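PDB 2YJQ: Cel44C from Paenibacillus polymyxa, which probably hydrolyses internal beta-1,4-glucosidic bonds of xyloglucan and cellulose-like glucans, its glycoside hydrolase family 44 part being the piece described here. Local coordinates for residues D282-P287 with M356-Y361; A42-G47 with M387-K392; L184-A189 with G230-G235. The protein carries 8 engineered substitutions. One frame throughout, in Å; residues are numbered along the deposited sequence.

Contact 1: residues D282-P287 with M356-Y361; sequences DVHWYP and MTSYSY. Engineered in segment 356-361: Ser358 (natural residue Glu). With OXZ (tetrahydrooxazine), chain E.
His284 and Ser358 meet ring to methylene across neighbouring parallel strands, 280-285 and 353-359, the chain of the second turning a corner at Ser358. The backbones are tied by Thr357 N to Val283 O at 2.8 Å and by Trp285 N to Ser358 O. Followed outward along the side chain, His284 CB first lies 3.2 Å from Ser358 O. With CG beside the backbone N (chi1 -60°), the imidazole then slides under the serine, and Ser358 CB sits 3.3 Å from the ring centroid, almost straight above it. At the ring edge NE2 reaches Thr357 OG1 in the ring plane, a weak, bent bond of 2.9 Å, while ND1 on the other side of the ring is held by Glu187. Thr357 OG1 also donates to Asp282 OD1, at a modelled length too short to trust. Ser358 is an engineered replacement for glutamate; its OG meets Tyr286 OH at 2.8 Å, hydroxyl to hydroxyl, and that phenol oxygen lies beside N1 of the tetrahydrooxazine, modelled too close to take literally. Further along, Pro287, rigid and apolar, lays CG over the centre of the Tyr361 ring, 3.6 Å from its centroid. Strand 227-233 flanks 280-285, Arg44 of strand 42-45 touches His284, Thr357 and Ser358, and helix 367-381 packs against Tyr359 and Tyr361.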
loop_
_atom_site.group_PDB
_atom_site.type_symbol
_atom_site.label_atom_id
_atom_site.label_comp_id
_atom_site.label_asym_id
_atom_site.label_seq_id
_atom_site.Cartn_x
_atom_site.Cartn_y
_atom_site.Cartn_z
ATOM N N ASP A 282 -0.140 -9.764 1.003
ATOM C CA ASP A 282 -0.737 -8.441 0.777
ATOM C C ASP A 282 -1.567 -8.064 2.006
ATOM O O ASP A 282 -2.522 -8.792 2.339
ATOM C CB ASP A 282 -1.590 -8.544 -0.529
ATOM C CG ASP A 282 -2.294 -7.238 -0.953
ATOM O OD1 ASP A 282 -2.499 -6.310 -0.149
ATOM O OD2 ASP A 282 -2.642 -7.125 -2.169
ATOM N N VAL A 283 -1.270 -6.923 2.626
ATOM C CA VAL A 283 -2.143 -6.444 3.716
ATOM C C VAL A 283 -2.539 -4.965 3.608
ATOM O O VAL A 283 -1.897 -4.192 2.872
ATOM C CB VAL A 283 -1.546 -6.662 5.123
ATOM C CG1 VAL A 283 -1.096 -8.108 5.316
ATOM C CG2 VAL A 283 -0.386 -5.685 5.406
ATOM N N HIS A 284 -3.575 -4.591 4.382
ATOM C CA HIS A 284 -3.917 -3.204 4.611
ATOM C C HIS A 284 -3.693 -2.931 6.072
ATOM O O HIS A 284 -3.825 -3.826 6.917
ATOM C CB HIS A 284 -5.358 -2.936 4.249
ATOM C CG HIS A 284 -5.677 -3.223 2.812
ATOM N ND1 HIS A 284 -6.974 -3.285 2.336
ATOM C CD2 HIS A 284 -4.868 -3.455 1.747
ATOM C CE1 HIS A 284 -6.953 -3.574 1.047
ATOM N NE2 HIS A 284 -5.685 -3.677 0.660
ATOM N N TRP A 285 -3.365 -1.678 6.359
ATOM C CA TRP A 285 -3.006 -1.303 7.668
ATOM C C TRP A 285 -3.518 0.124 7.897
ATOM O O TRP A 285 -2.925 1.113 7.390
ATOM C CB TRP A 285 -1.486 -1.386 7.778
ATOM C CG TRP A 285 -0.939 -0.978 9.143
ATOM C CD1 TRP A 285 -0.287 0.178 9.464
ATOM C CD2 TRP A 285 -1.014 -1.749 10.355
ATOM N NE1 TRP A 285 0.034 0.186 10.814
ATOM C CE2 TRP A 285 -0.384 -0.997 11.371
ATOM C CE3 TRP A 285 -1.562 -3.004 10.676
ATOM C CZ2 TRP A 285 -0.264 -1.468 12.679
ATOM C CZ3 TRP A 285 -1.475 -3.444 11.976
ATOM C CH2 TRP A 285 -0.802 -2.689 12.958
ATOM N N TYR A 286 -4.644 0.222 8.601
ATOM C CA TYR A 286 -5.180 1.503 9.073
ATOM C C TYR A 286 -4.950 1.499 10.555
ATOM O O TYR A 286 -5.542 0.669 11.219
ATOM C CB TYR A 286 -6.672 1.563 8.804
ATOM C CG TYR A 286 -7.002 1.433 7.323
ATOM C CD1 TYR A 286 -6.752 2.490 6.431
ATOM C CD2 TYR A 286 -7.528 0.248 6.829
ATOM C CE1 TYR A 286 -7.044 2.361 5.059
ATOM C CE2 TYR A 286 -7.832 0.104 5.467
ATOM C CZ TYR A 286 -7.611 1.164 4.594
ATOM O OH TYR A 286 -7.902 0.971 3.245
ATOM N N PRO A 287 -3.992 2.318 11.048
ATOM C CA PRO A 287 -3.619 2.373 12.472
ATOM C C PRO A 287 -4.825 2.474 13.415
ATOM O O PRO A 287 -5.738 3.282 13.138
ATOM C CB PRO A 287 -2.769 3.636 12.551
ATOM C CG PRO A 287 -2.111 3.729 11.197
ATOM C CD PRO A 287 -3.078 3.124 10.209
ATOM N N MET A 356 2.033 -3.506 1.478
ATOM C CA MET A 356 0.974 -2.852 2.256
ATOM C C MET A 356 0.093 -2.054 1.284
ATOM O O MET A 356 0.344 -0.858 1.000
ATOM C CB MET A 356 1.579 -1.972 3.346
ATOM C CG MET A 356 0.618 -1.278 4.207
ATOM S SD MET A 356 1.392 -0.366 5.574
ATOM C CE MET A 356 2.121 -1.787 6.326
ATOM N N THR A 357 -0.919 -2.716 0.731
ATOM C CA THR A 357 -1.561 -2.142 -0.437
ATOM C C THR A 357 -2.658 -1.095 -0.179
ATOM O O THR A 357 -3.218 -0.554 -1.102
ATOM C CB THR A 357 -2.101 -3.224 -1.328
ATOM O OG1 THR A 357 -3.097 -3.966 -0.611
ATOM C CG2 THR A 357 -0.932 -4.169 -1.849
ATOM N N SER A 358 -2.915 -0.752 1.069
ATOM C CA SER A 358 -3.867 0.295 1.325
ATOM C C SER A 358 -3.646 0.689 2.776
ATOM O O SER A 358 -3.823 -0.154 3.646
ATOM C CB SER A 358 -5.290 -0.270 1.095
ATOM O OG SER A 358 -6.225 0.788 1.037
ATOM N N TYR A 359 -3.219 1.924 3.046
ATOM C CA TYR A 359 -2.996 2.363 4.403
ATOM C C TYR A 359 -3.083 3.859 4.466
ATOM O O TYR A 359 -2.996 4.508 3.418
ATOM C CB TYR A 359 -1.621 1.938 4.881
ATOM C CG TYR A 359 -0.468 2.685 4.198
ATOM C CD1 TYR A 359 -0.033 2.311 2.914
ATOM C CD2 TYR A 359 0.168 3.752 4.827
ATOM C CE1 TYR A 359 1.017 2.986 2.281
ATOM C CE2 TYR A 359 1.243 4.428 4.207
ATOM C CZ TYR A 359 1.667 4.042 2.938
ATOM O OH TYR A 359 2.681 4.693 2.264
ATOM N N SER A 360 -3.207 4.408 5.673
ATOM C CA SER A 360 -3.221 5.848 5.852
ATOM C C SER A 360 -3.037 6.174 7.319
ATOM O O SER A 360 -3.538 5.426 8.161
ATOM C CB SER A 360 -4.615 6.409 5.434
ATOM O OG SER A 360 -4.662 7.805 5.701
ATOM N N TYR A 361 -2.420 7.304 7.609
ATOM C CA TYR A 361 -2.231 7.740 8.964
ATOM C C TYR A 361 -3.107 8.935 9.323
ATOM O O TYR A 361 -2.997 9.452 10.428
ATOM C CB TYR A 361 -0.722 8.023 9.221
ATOM C CG TYR A 361 0.036 6.709 9.431
ATOM C CD1 TYR A 361 0.182 5.788 8.390
ATOM C CD2 TYR A 361 0.467 6.336 10.700
ATOM C CE1 TYR A 361 0.803 4.572 8.608
ATOM C CE2 TYR A 361 1.146 5.108 10.930
ATOM C CZ TYR A 361 1.283 4.251 9.887
ATOM O OH TYR A 361 1.866 3.042 10.097
HETATM C C6 OXZ E . -11.934 2.266 4.771
HETATM C C5 OXZ E . -11.170 1.688 3.576
HETATM C C4 OXZ E . -12.065 1.430 2.319
HETATM C C3 OXZ E . -11.316 0.700 1.204
HETATM C C2 OXZ E . -10.658 -0.623 1.687
HETATM O O6 OXZ E . -13.032 1.361 5.063
HETATM O O5 OXZ E . -10.689 0.392 3.955
HETATM O O4 OXZ E . -12.540 2.679 1.816
HETATM O O3 OXZ E . -12.135 0.459 0.028
HETATM N N1 OXZ E . -9.989 -0.322 2.973
HETATM O O HOH W 1 1.444 2.304 12.919
#

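Contact 2: residues A42-G47 with M387-K392; sequences ARRLGG and MANYWK. With OXZ (tetrahydrooxazine), chain E; BGC (beta-D-glucopyranose), chain C.
Ala42 and Met387 face one another with their apolar ends, CB to CE at 4.1 Å, where the methionine folds back at its last torsion (chi3 -79°) beside a residue with only a methyl to offer. Asn389 sends its amide toward strand 42-45, OD1 coming 3.7 Å from Arg44 CB, and a water donates both to that OD1 and, weakly, to Arg43 O. Arg44 runs out extended, its guanidinium laying one face over Gly46 CA and bonding through NH1 to Asn31. These strands are the second and last of an eight-stranded parallel barrel, inclined by 64° with axes 7.4 Å apart, and strand 29-30 stands between them, so the inward-pointing side chains meet on the inner side of the barrel wall. Beyond the strand ends, Trp391 turns one indole face to the tetrahydrooxazine, whose C3 lies 3.6 Å above the ring plane, and its CZ2 comes 3.3 Å from the glucose O5. A serine here would probably leave the tetrahydrooxazine without the flat apolar surface under its C3. Gly46 O approaches the indole edge, and Gly47 suits its place because, at its positive phi, a CB would press on the carbonyl O of Gly46 and also strike Trp391 CH2.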
loop_
_atom_site.group_PDB
_atom_site.type_symbol
_atom_site.label_atom_id
_atom_site.label_comp_id
_atom_site.label_asym_id
_atom_site.label_seq_id
_atom_site.Cartn_x
_atom_site.Cartn_y
_atom_site.Cartn_z
ATOM N N ALA A 42 4.171 3.213 -8.461
ATOM C CA ALA A 42 3.188 2.134 -8.545
ATOM C C ALA A 42 1.787 2.651 -8.286
ATOM O O ALA A 42 1.594 3.553 -7.450
ATOM C CB ALA A 42 3.491 1.040 -7.500
ATOM N N ARG A 43 0.814 2.020 -8.950
ATOM C CA ARG A 43 -0.573 2.388 -8.792
ATOM C C ARG A 43 -1.427 1.123 -8.663
ATOM O O ARG A 43 -1.161 0.102 -9.327
ATOM C CB ARG A 43 -1.033 3.251 -9.989
ATOM C CG ARG A 43 -0.435 4.671 -9.988
ATOM C CD ARG A 43 -0.749 5.438 -11.309
ATOM N NE ARG A 43 -2.122 5.951 -11.385
ATOM C CZ ARG A 43 -3.073 5.489 -12.213
ATOM N NH1 ARG A 43 -2.851 4.447 -13.037
ATOM N NH2 ARG A 43 -4.292 6.051 -12.151
ATOM N N ARG A 44 -2.403 1.192 -7.764
ATOM C CA ARG A 44 -3.352 0.085 -7.530
ATOM C C ARG A 44 -4.835 0.462 -7.823
ATOM O O ARG A 44 -5.267 1.545 -7.515
ATOM C CB ARG A 44 -3.211 -0.382 -6.092
ATOM C CG ARG A 44 -4.265 -1.408 -5.586
ATOM C CD ARG A 44 -3.970 -1.756 -4.156
ATOM N NE ARG A 44 -4.822 -2.804 -3.581
ATOM C CZ ARG A 44 -5.938 -2.593 -2.836
ATOM N NH1 ARG A 44 -6.393 -1.358 -2.649
ATOM N NH2 ARG A 44 -6.620 -3.643 -2.300
ATOM N N LEU A 45 -5.595 -0.475 -8.385
ATOM C CA LEU A 45 -7.035 -0.347 -8.625
ATOM C C LEU A 45 -7.615 -1.413 -7.750
ATOM O O LEU A 45 -7.547 -2.569 -8.123
ATOM C CB LEU A 45 -7.355 -0.683 -10.099
ATOM C CG LEU A 45 -8.856 -0.508 -10.395
ATOM C CD1 LEU A 45 -9.312 0.911 -10.092
ATOM C CD2 LEU A 45 -9.127 -0.776 -11.808
ATOM N N GLY A 46 -8.122 -1.061 -6.570
ATOM C CA GLY A 46 -8.499 -2.051 -5.576
ATOM C C GLY A 46 -9.483 -1.369 -4.641
ATOM O O GLY A 46 -10.037 -0.324 -4.981
ATOM N N GLY A 47 -9.672 -1.902 -3.443
ATOM C CA GLY A 47 -10.695 -1.399 -2.512
ATOM C C GLY A 47 -12.071 -2.055 -2.687
ATOM O O GLY A 47 -12.310 -2.874 -3.604
ATOM N N MET A 387 6.025 -3.161 -2.010
ATOM C CA MET A 387 5.026 -2.269 -2.611
ATOM C C MET A 387 4.182 -1.681 -1.515
ATOM O O MET A 387 3.870 -2.373 -0.547
ATOM C CB MET A 387 4.188 -2.985 -3.626
ATOM C CG MET A 387 3.287 -2.037 -4.415
ATOM S SD MET A 387 2.451 -2.932 -5.729
ATOM C CE MET A 387 3.737 -3.062 -7.018
ATOM N N ALA A 388 3.848 -0.390 -1.615
ATOM C CA ALA A 388 2.902 0.177 -0.669
ATOM C C ALA A 388 2.057 1.273 -1.314
ATOM O O ALA A 388 2.516 2.036 -2.172
ATOM C CB ALA A 388 3.611 0.692 0.571
ATOM N N ASN A 389 0.783 1.339 -0.915
ATOM C CA ASN A 389 -0.137 2.129 -1.677
ATOM C C ASN A 389 -1.024 2.892 -0.738
ATOM O O ASN A 389 -1.917 2.279 -0.073
ATOM C CB ASN A 389 -0.985 1.240 -2.574
ATOM C CG ASN A 389 -0.191 0.480 -3.560
ATOM O OD1 ASN A 389 -0.010 0.917 -4.726
ATOM N ND2 ASN A 389 0.251 -0.667 -3.168
ATOM N N TYR A 390 -0.830 4.209 -0.704
ATOM C CA TYR A 390 -1.609 5.074 0.146
ATOM C C TYR A 390 -3.105 4.975 -0.199
ATOM O O TYR A 390 -3.458 4.681 -1.341
ATOM C CB TYR A 390 -1.132 6.510 -0.028
ATOM C CG TYR A 390 -2.007 7.550 0.655
ATOM C CD1 TYR A 390 -2.035 7.661 2.040
ATOM C CD2 TYR A 390 -2.791 8.456 -0.113
ATOM C CE1 TYR A 390 -2.841 8.625 2.670
ATOM C CE2 TYR A 390 -3.569 9.423 0.499
ATOM C CZ TYR A 390 -3.601 9.486 1.894
ATOM O OH TYR A 390 -4.388 10.424 2.479
ATOM N N TRP A 391 -3.962 5.177 0.791
ATOM C CA TRP A 391 -5.399 5.200 0.558
ATOM C C TRP A 391 -6.041 6.494 1.110
ATOM O O TRP A 391 -5.796 6.864 2.265
ATOM C CB TRP A 391 -6.085 3.940 1.126
ATOM C CG TRP A 391 -7.544 4.017 0.920
ATOM C CD1 TRP A 391 -8.432 4.618 1.739
ATOM C CD2 TRP A 391 -8.288 3.543 -0.211
ATOM N NE1 TRP A 391 -9.699 4.522 1.227
ATOM C CE2 TRP A 391 -9.643 3.882 0.020
ATOM C CE3 TRP A 391 -7.948 2.825 -1.380
ATOM C CZ2 TRP A 391 -10.675 3.552 -0.882
ATOM C CZ3 TRP A 391 -8.948 2.523 -2.293
ATOM C CH2 TRP A 391 -10.305 2.865 -2.042
ATOM N N LYS A 392 -6.830 7.182 0.283
ATOM C CA LYS A 392 -7.503 8.403 0.713
ATOM C C LYS A 392 -8.745 8.115 1.568
ATOM O O LYS A 392 -9.742 7.618 1.056
ATOM C CB LYS A 392 -7.854 9.318 -0.501
ATOM C CG LYS A 392 -6.658 9.894 -1.291
ATOM C CD LYS A 392 -7.134 10.619 -2.536
ATOM C CE LYS A 392 -7.618 12.012 -2.178
ATOM N NZ LYS A 392 -8.336 12.632 -3.359
HETATM C C6 OXZ E . -11.934 2.266 4.771
HETATM C C5 OXZ E . -11.170 1.688 3.576
HETATM C C4 OXZ E . -12.065 1.430 2.319
HETATM C C3 OXZ E . -11.316 0.700 1.204
HETATM C C2 OXZ E . -10.658 -0.623 1.687
HETATM O O6 OXZ E . -13.032 1.361 5.063
HETATM O O5 OXZ E . -10.689 0.392 3.955
HETATM O O4 OXZ E . -12.540 2.679 1.816
HETATM O O3 OXZ E . -12.135 0.459 0.028
HETATM N N1 OXZ E . -9.989 -0.322 2.973
HETATM C C2 BGC C . -14.526 4.066 1.584
HETATM C C3 BGC C . -15.919 4.159 0.978
HETATM C C4 BGC C . -15.806 3.877 -0.523
HETATM C C5 BGC C . -14.987 2.638 -0.874
HETATM C C6 BGC C . -14.704 2.589 -2.365
HETATM C C1 BGC C . -13.883 2.703 1.259
HETATM O O2 BGC C . -14.592 4.216 3.002
HETATM O O3 BGC C . -16.291 5.534 1.047
HETATM O O4 BGC C . -17.038 3.594 -1.062
HETATM O O5 BGC C . -13.737 2.635 -0.171
HETATM O O6 BGC C . -13.998 1.356 -2.547
HETATM O O HOH W 2 0.777 -0.834 -7.284
#

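Contact 3: residues L184-A189 with G230-G235; sequences LDNEPA and GPVLYG. With OXZ (tetrahydrooxazine), chain E.
The loop 184-189 runs beside strand 230-233, with Glu187 CA 5.0 Å from Leu233 CA, yet a single, weak backbone bond joins them, Glu187 N to Val232 O at 3.0 Å, while a water donating to both Leu184 O and Pro231 O links the two segments nearer their N-terminal ends. Both chains are kinked: a cis peptide precedes Pro231, and Asp185, Glu187 and Val232 take positive phi values. Val232 fills the angle thus made with its two branches, CG1 lying 3.7 Å from Asn186 CA and CG2 3.4 Å from Asp185 O, a fit for a short, branched apolar residue. Pro188 rests CD on Pro231 O at 3.3 Å, and Asp185 OD1 takes the N-H of Asn186 at 2.7 Å, while OD2 receives Met112 N and Ala113 N; the carboxylate thus ties the loop to the segment following strand 105-110. With CG beside the backbone N (chi1 -41°) and the chain extended beyond it, Glu187 brings its CD to 3.3 Å from Tyr234 CB, the two side chains crossing at about a right angle. Glu187 OE2 accepts from N1 of the tetrahydrooxazine, 3.0 Å away, and also pairs with His284. Tyr234 in turn bonds through OH to Gln243. An Asn-Glu-Pro run just after the fourth strand of a TIM barrel, its glutamate reaching the ligand, is consistent with the site where related retaining glycosidases carry their acid/base glutamate.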
loop_
_atom_site.group_PDB
_atom_site.type_symbol
_atom_site.label_atom_id
_atom_site.label_comp_id
_atom_site.label_asym_id
_atom_site.label_seq_id
_atom_site.Cartn_x
_atom_site.Cartn_y
_atom_site.Cartn_z
ATOM N N LEU A 184 -6.008 -10.789 -5.464
ATOM C CA LEU A 184 -7.068 -11.754 -5.236
ATOM C C LEU A 184 -8.189 -11.075 -4.372
ATOM O O LEU A 184 -8.229 -11.193 -3.103
ATOM C CB LEU A 184 -6.517 -13.051 -4.584
ATOM C CG LEU A 184 -5.329 -13.730 -5.330
ATOM C CD1 LEU A 184 -4.786 -14.897 -4.555
ATOM C CD2 LEU A 184 -5.706 -14.181 -6.719
ATOM N N ASP A 185 -9.070 -10.358 -5.109
ATOM C CA ASP A 185 -10.185 -9.605 -4.519
ATOM C C ASP A 185 -9.598 -8.658 -3.473
ATOM O O ASP A 185 -8.437 -8.226 -3.606
ATOM C CB ASP A 185 -11.162 -10.586 -3.878
ATOM C CG ASP A 185 -12.580 -10.064 -3.866
ATOM O OD1 ASP A 185 -12.838 -9.258 -2.916
ATOM O OD2 ASP A 185 -13.358 -10.436 -4.809
ATOM N N ASN A 186 -10.359 -8.393 -2.418
ATOM C CA ASN A 186 -10.090 -7.306 -1.497
ATOM C C ASN A 186 -10.772 -7.633 -0.206
ATOM O O ASN A 186 -11.950 -7.981 -0.213
ATOM C CB ASN A 186 -10.667 -5.975 -2.039
ATOM C CG ASN A 186 -10.471 -4.798 -1.079
ATOM O OD1 ASN A 186 -11.350 -4.490 -0.234
ATOM N ND2 ASN A 186 -9.344 -4.132 -1.198
ATOM N N GLU A 187 -10.056 -7.479 0.895
ATOM C CA GLU A 187 -10.590 -7.762 2.250
ATOM C C GLU A 187 -11.616 -8.899 2.392
ATOM O O GLU A 187 -12.741 -8.730 2.890
ATOM C CB GLU A 187 -11.048 -6.483 2.936
ATOM C CG GLU A 187 -10.052 -5.329 2.675
ATOM C CD GLU A 187 -10.399 -4.051 3.373
ATOM O OE1 GLU A 187 -11.592 -3.894 3.715
ATOM O OE2 GLU A 187 -9.487 -3.216 3.559
ATOM N N PRO A 188 -11.207 -10.098 2.031
ATOM C CA PRO A 188 -12.198 -11.159 2.048
ATOM C C PRO A 188 -12.782 -11.474 3.442
ATOM O O PRO A 188 -13.859 -12.034 3.487
ATOM C CB PRO A 188 -11.397 -12.361 1.545
ATOM C CG PRO A 188 -10.016 -12.109 2.274
ATOM C CD PRO A 188 -9.825 -10.625 1.943
ATOM N N ALA A 189 -12.107 -11.135 4.537
ATOM C CA ALA A 189 -12.646 -11.439 5.870
ATOM C C ALA A 189 -13.717 -10.419 6.178
ATOM O O ALA A 189 -14.415 -10.556 7.188
ATOM C CB ALA A 189 -11.556 -11.394 7.023
ATOM N N GLY A 230 -2.062 -11.546 -2.437
ATOM C CA GLY A 230 -3.114 -12.090 -1.564
ATOM C C GLY A 230 -2.586 -12.132 -0.152
ATOM O O GLY A 230 -1.367 -12.038 0.088
ATOM N N PRO A 231 -3.475 -12.203 0.834
ATOM C CA PRO A 231 -4.881 -12.294 0.750
ATOM C C PRO A 231 -5.593 -10.939 0.819
ATOM O O PRO A 231 -6.810 -10.941 0.756
ATOM C CB PRO A 231 -5.236 -13.194 1.942
ATOM C CG PRO A 231 -3.892 -13.239 2.872
ATOM C CD PRO A 231 -3.028 -12.164 2.237
ATOM N N VAL A 232 -4.856 -9.815 0.880
ATOM C CA VAL A 232 -5.433 -8.451 0.873
ATOM C C VAL A 232 -6.245 -8.274 2.158
ATOM O O VAL A 232 -7.393 -7.824 2.125
ATOM C CB VAL A 232 -6.311 -8.169 -0.412
ATOM C CG1 VAL A 232 -6.531 -6.676 -0.661
ATOM C CG2 VAL A 232 -5.698 -8.815 -1.664
ATOM N N LEU A 233 -5.650 -8.669 3.287
ATOM C CA LEU A 233 -6.321 -8.666 4.615
ATOM C C LEU A 233 -6.566 -7.236 5.056
ATOM O O LEU A 233 -5.644 -6.416 4.929
ATOM C CB LEU A 233 -5.438 -9.381 5.681
ATOM C CG LEU A 233 -5.258 -10.899 5.405
ATOM C CD1 LEU A 233 -4.444 -11.608 6.451
ATOM C CD2 LEU A 233 -6.608 -11.686 5.109
ATOM N N TYR A 234 -7.767 -6.933 5.594
ATOM C CA TYR A 234 -8.068 -5.541 6.033
ATOM C C TYR A 234 -7.290 -4.992 7.237
ATOM O O TYR A 234 -7.149 -3.780 7.421
ATOM C CB TYR A 234 -9.573 -5.340 6.344
ATOM C CG TYR A 234 -9.931 -5.678 7.770
ATOM C CD1 TYR A 234 -10.262 -7.000 8.125
ATOM C CD2 TYR A 234 -9.957 -4.692 8.756
ATOM C CE1 TYR A 234 -10.610 -7.342 9.400
ATOM C CE2 TYR A 234 -10.291 -4.997 10.079
ATOM C CZ TYR A 234 -10.635 -6.343 10.394
ATOM O OH TYR A 234 -10.961 -6.703 11.677
ATOM N N GLY A 235 -6.814 -5.859 8.102
ATOM C CA GLY A 235 -6.383 -5.344 9.421
ATOM C C GLY A 235 -6.153 -6.505 10.364
ATOM O O GLY A 235 -6.298 -7.684 9.967
HETATM C C6 OXZ E . -11.934 2.266 4.771
HETATM C C5 OXZ E . -11.170 1.688 3.576
HETATM C C4 OXZ E . -12.065 1.430 2.319
HETATM C C3 OXZ E . -11.316 0.700 1.204
HETATM C C2 OXZ E . -10.658 -0.623 1.687
HETATM O O6 OXZ E . -13.032 1.361 5.063
HETATM O O5 OXZ E . -10.689 0.392 3.955
HETATM O O4 OXZ E . -12.540 2.679 1.816
HETATM O O3 OXZ E . -12.135 0.459 0.028
HETATM N N1 OXZ E . -9.989 -0.322 2.973
HETATM O O HOH W 3 -7.909 -12.752 -0.997
#

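All three contacts belong to one eight-stranded barrel and gather at the tetrahydrooxazine. Contact 1 joins strands 280-285 and 353-359; contact 2 adds the neighbouring strand 387-390 through Met356 O and Asn389 N, 2.9 Å apart, while contact 3 adds strand 227-233 through Asp282 N and Gly230 O, at 2.7 Å. Centres lie about 9 Å apart for contacts 1 and 2, about 11 Å for 1 and 3 and about 13 Å for 2 and 3. His284 links contacts 1 and 3, its ND1 2.8 Å from Glu187 OE2. Along the chain, contacts 3 and 1 follow inside the loop closed by contact 2. Tyr286, Trp391, Glu187 and Asn48 N surround the ligand in what is probably the active site.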